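Local coordinates for phenazine biosynthesis protein PhzF family (Enterococcus faecalis, PDB 1S7J) that probably acts as an isomerase of the PhzF family, at residues N19-Y24 against C71-L76. Residues are numbered along the deposited sequence; the frame is centred on the assembly and turned at random.
Sequences NPAAVY and CGHATL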
ATOM      1  N   ASN A  19       0.622  -6.749   4.152  1.00 22.83           N
ATOM      2  CA  ASN A  19      -0.631  -6.030   4.377  1.00 27.37           C
ATOM      3  C   ASN A  19      -1.760  -6.875   3.803  1.00 26.96           C
ATOM      4  O   ASN A  19      -1.792  -7.153   2.606  1.00 26.34           O
ATOM      5  CB  ASN A  19      -0.572  -4.659   3.676  1.00 27.53           C
ATOM      6  CG  ASN A  19      -1.673  -3.696   4.154  1.00 30.95           C
ATOM      7  OD1 ASN A  19      -2.679  -4.110   4.730  1.00 34.37           O
ATOM      8  ND2 ASN A  19      -1.457  -2.423   3.901  1.00 30.43           N
ATOM      9  N   PRO A  20      -2.709  -7.293   4.655  1.00 27.14           N
ATOM     10  CA  PRO A  20      -3.862  -8.121   4.284  1.00 25.16           C
ATOM     11  C   PRO A  20      -5.019  -7.448   3.590  1.00 23.22           C
ATOM     12  O   PRO A  20      -5.411  -6.327   3.930  1.00 24.86           O
ATOM     13  CB  PRO A  20      -4.302  -8.682   5.621  1.00 24.59           C
ATOM     14  CG  PRO A  20      -4.074  -7.526   6.529  1.00 27.36           C
ATOM     15  CD  PRO A  20      -2.695  -7.055   6.111  1.00 26.75           C
ATOM     16  N   ALA A  21      -5.640  -8.197   2.671  1.00 18.03           N
ATOM     17  CA  ALA A  21      -6.801  -7.736   1.922  1.00 21.24           C
ATOM     18  C   ALA A  21      -7.613  -8.934   1.457  1.00 22.80           C
ATOM     19  O   ALA A  21      -7.069 -10.022   1.260  1.00 23.87           O
ATOM     20  CB  ALA A  21      -6.363  -6.894   0.712  1.00 18.74           C
ATOM     21  N   ALA A  22      -8.911  -8.748   1.313  1.00 18.72           N
ATOM     22  CA  ALA A  22      -9.795  -9.802   0.844  1.00 17.01           C
ATOM     23  C   ALA A  22     -10.146  -9.465  -0.587  1.00 15.30           C
ATOM     24  O   ALA A  22     -10.429  -8.323  -0.885  1.00 14.53           O
ATOM     25  CB  ALA A  22     -11.048  -9.838   1.674  1.00 19.99           C
ATOM     26  N   VAL A  23     -10.111 -10.447  -1.490  1.00 14.58           N
ATOM     27  CA  VAL A  23     -10.471 -10.173  -2.876  1.00 20.24           C
ATOM     28  C   VAL A  23     -11.561 -11.101  -3.374  1.00 22.76           C
ATOM     29  O   VAL A  23     -11.529 -12.302  -3.122  1.00 21.33           O
ATOM     30  CB  VAL A  23      -9.257 -10.175  -3.824  1.00 18.77           C
ATOM     31  CG1 VAL A  23      -7.971 -10.400  -3.062  1.00 22.87           C
ATOM     32  CG2 VAL A  23      -9.438 -11.173  -4.947  1.00 14.50           C
ATOM     33  N   TYR A  24     -12.579 -10.519  -4.007  1.00 17.73           N
ATOM     34  CA  TYR A  24     -13.692 -11.282  -4.550  1.00 19.63           C
ATOM     35  C   TYR A  24     -13.744 -11.151  -6.044  1.00 23.42           C
ATOM     36  O   TYR A  24     -13.928 -10.032  -6.572  1.00 26.04           O
ATOM     37  CB  TYR A  24     -15.025 -10.792  -3.996  1.00 13.06           C
ATOM     38  CG  TYR A  24     -15.340 -11.227  -2.605  1.00 15.45           C
ATOM     39  CD1 TYR A  24     -14.613 -10.750  -1.520  1.00 17.71           C
ATOM     40  CD2 TYR A  24     -16.401 -12.101  -2.354  1.00 12.50           C
ATOM     41  CE1 TYR A  24     -14.934 -11.122  -0.215  1.00 18.82           C
ATOM     42  CE2 TYR A  24     -16.734 -12.479  -1.059  1.00 14.83           C
ATOM     43  CZ  TYR A  24     -16.003 -11.988   0.006  1.00 16.70           C
ATOM     44  OH  TYR A  24     -16.355 -12.322   1.276  1.00 24.13           O
ATOM     45  N   CYS A  71      -6.379   1.704  -3.559  1.00 46.09           N
ATOM     46  CA  CYS A  71      -5.486   1.144  -2.539  1.00 45.37           C
ATOM     47  C   CYS A  71      -4.576   0.118  -3.196  1.00 44.01           C
ATOM     48  O   CYS A  71      -5.032  -0.860  -3.787  1.00 43.24           O
ATOM     49  CB  CYS A  71      -6.237   0.590  -1.295  1.00 46.47           C
ATOM     50  SG  CYS A  71      -6.052   1.675   0.179  1.00 35.16           S
ATOM     51  N   GLY A  72      -3.281   0.414  -3.159  1.00 38.44           N
ATOM     52  CA  GLY A  72      -2.272  -0.422  -3.779  1.00 35.70           C
ATOM     53  C   GLY A  72      -2.132  -1.885  -3.403  1.00 31.97           C
ATOM     54  O   GLY A  72      -2.097  -2.744  -4.290  1.00 29.35           O
ATOM     55  N   HIS A  73      -1.996  -2.184  -2.116  1.00 29.65           N
ATOM     56  CA  HIS A  73      -1.825  -3.574  -1.693  1.00 26.45           C
ATOM     57  C   HIS A  73      -3.001  -4.452  -2.101  1.00 24.51           C
ATOM     58  O   HIS A  73      -2.826  -5.629  -2.384  1.00 25.59           O
ATOM     59  CB  HIS A  73      -1.577  -3.664  -0.179  1.00 26.44           C
ATOM     60  CG  HIS A  73      -2.753  -3.286   0.649  1.00 23.82           C
ATOM     61  ND1 HIS A  73      -3.450  -4.201   1.410  1.00 23.18           N
ATOM     62  CD2 HIS A  73      -3.387  -2.096   0.817  1.00 20.01           C
ATOM     63  CE1 HIS A  73      -4.463  -3.591   2.012  1.00 21.05           C
ATOM     64  NE2 HIS A  73      -4.445  -2.319   1.663  1.00 21.77           N
ATOM     65  N   ALA A  74      -4.189  -3.863  -2.142  1.00 23.00           N
ATOM     66  CA  ALA A  74      -5.401  -4.576  -2.521  1.00 26.12           C
ATOM     67  C   ALA A  74      -5.459  -4.821  -4.020  1.00 25.35           C
ATOM     68  O   ALA A  74      -6.213  -5.686  -4.489  1.00 28.69           O
ATOM     69  CB  ALA A  74      -6.631  -3.799  -2.071  1.00 27.98           C
ATOM     70  N   THR A  75      -4.742  -4.007  -4.776  1.00 27.29           N
ATOM     71  CA  THR A  75      -4.700  -4.156  -6.209  1.00 20.81           C
ATOM     72  C   THR A  75      -3.731  -5.292  -6.500  1.00 17.30           C
ATOM     73  O   THR A  75      -4.000  -6.159  -7.333  1.00 21.25           O
ATOM     74  CB  THR A  75      -4.269  -2.836  -6.899  1.00 25.57           C
ATOM     75  OG1 THR A  75      -5.341  -1.901  -6.821  1.00 22.13           O
ATOM     76  CG2 THR A  75      -3.950  -3.059  -8.363  1.00 20.85           C
ATOM     77  N   LEU A  76      -2.620  -5.302  -5.782  1.00 14.92           N
ATOM     78  CA  LEU A  76      -1.620  -6.330  -5.927  1.00 16.17           C
ATOM     79  C   LEU A  76      -2.247  -7.663  -5.565  1.00 17.41           C
ATOM     80  O   LEU A  76      -2.013  -8.675  -6.221  1.00 16.10           O
ATOM     81  CB  LEU A  76      -0.434  -6.030  -5.004  1.00 21.11           C
ATOM     82  CG  LEU A  76       0.804  -6.932  -5.031  1.00 21.66           C
ATOM     83  CD1 LEU A  76       1.983  -6.172  -4.501  1.00 21.16           C
ATOM     84  CD2 LEU A  76       0.577  -8.219  -4.235  1.00 12.27           C
TER
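The carboxamide of Asn-19 lies flat over one face of the His-73 imidazole, and this stack is the tight part of the contact. Amide and ring planes diverge by only 11°, and ND2 of Asn-19 sits above the middle of the ring. CG of Asn-19 comes within 3.3 Å of His-73 ND1, and Asn-19 OD1 is 3.3 Å from His-73 CE1. With chi1 at 68°, CG of His-73 lies between the backbone N and the carbonyl carbon, which brings the imidazole under the Asn-19 amide. In the ring plane, Pro-20 O meets His-73 CE1 at 3.5 Å. The stack joins strand 19-25 to the start of helix 72-85 inside a PhzF fold of the DAP-epimerase clan, beside the predicted active-site Glu-46. His-73 NE2 is hydrogen-bonded to OE2 of that glutamate, while Asp-200 accepts from Asn-19 ND2; these bonds probably fix the rotation of both stacked groups. Packing is looser beyond the ring: Ala-21 CB and Ala-74 CB meet at 4.2 Å. The axes of strand 19-24 and helix 72-76 cross at -55° and approach to 8.0 Å. The CB of partly exposed Pro-20 points away from segment 71-76, and Pro-20 CD stays 5.6 Å from His-73 ND1.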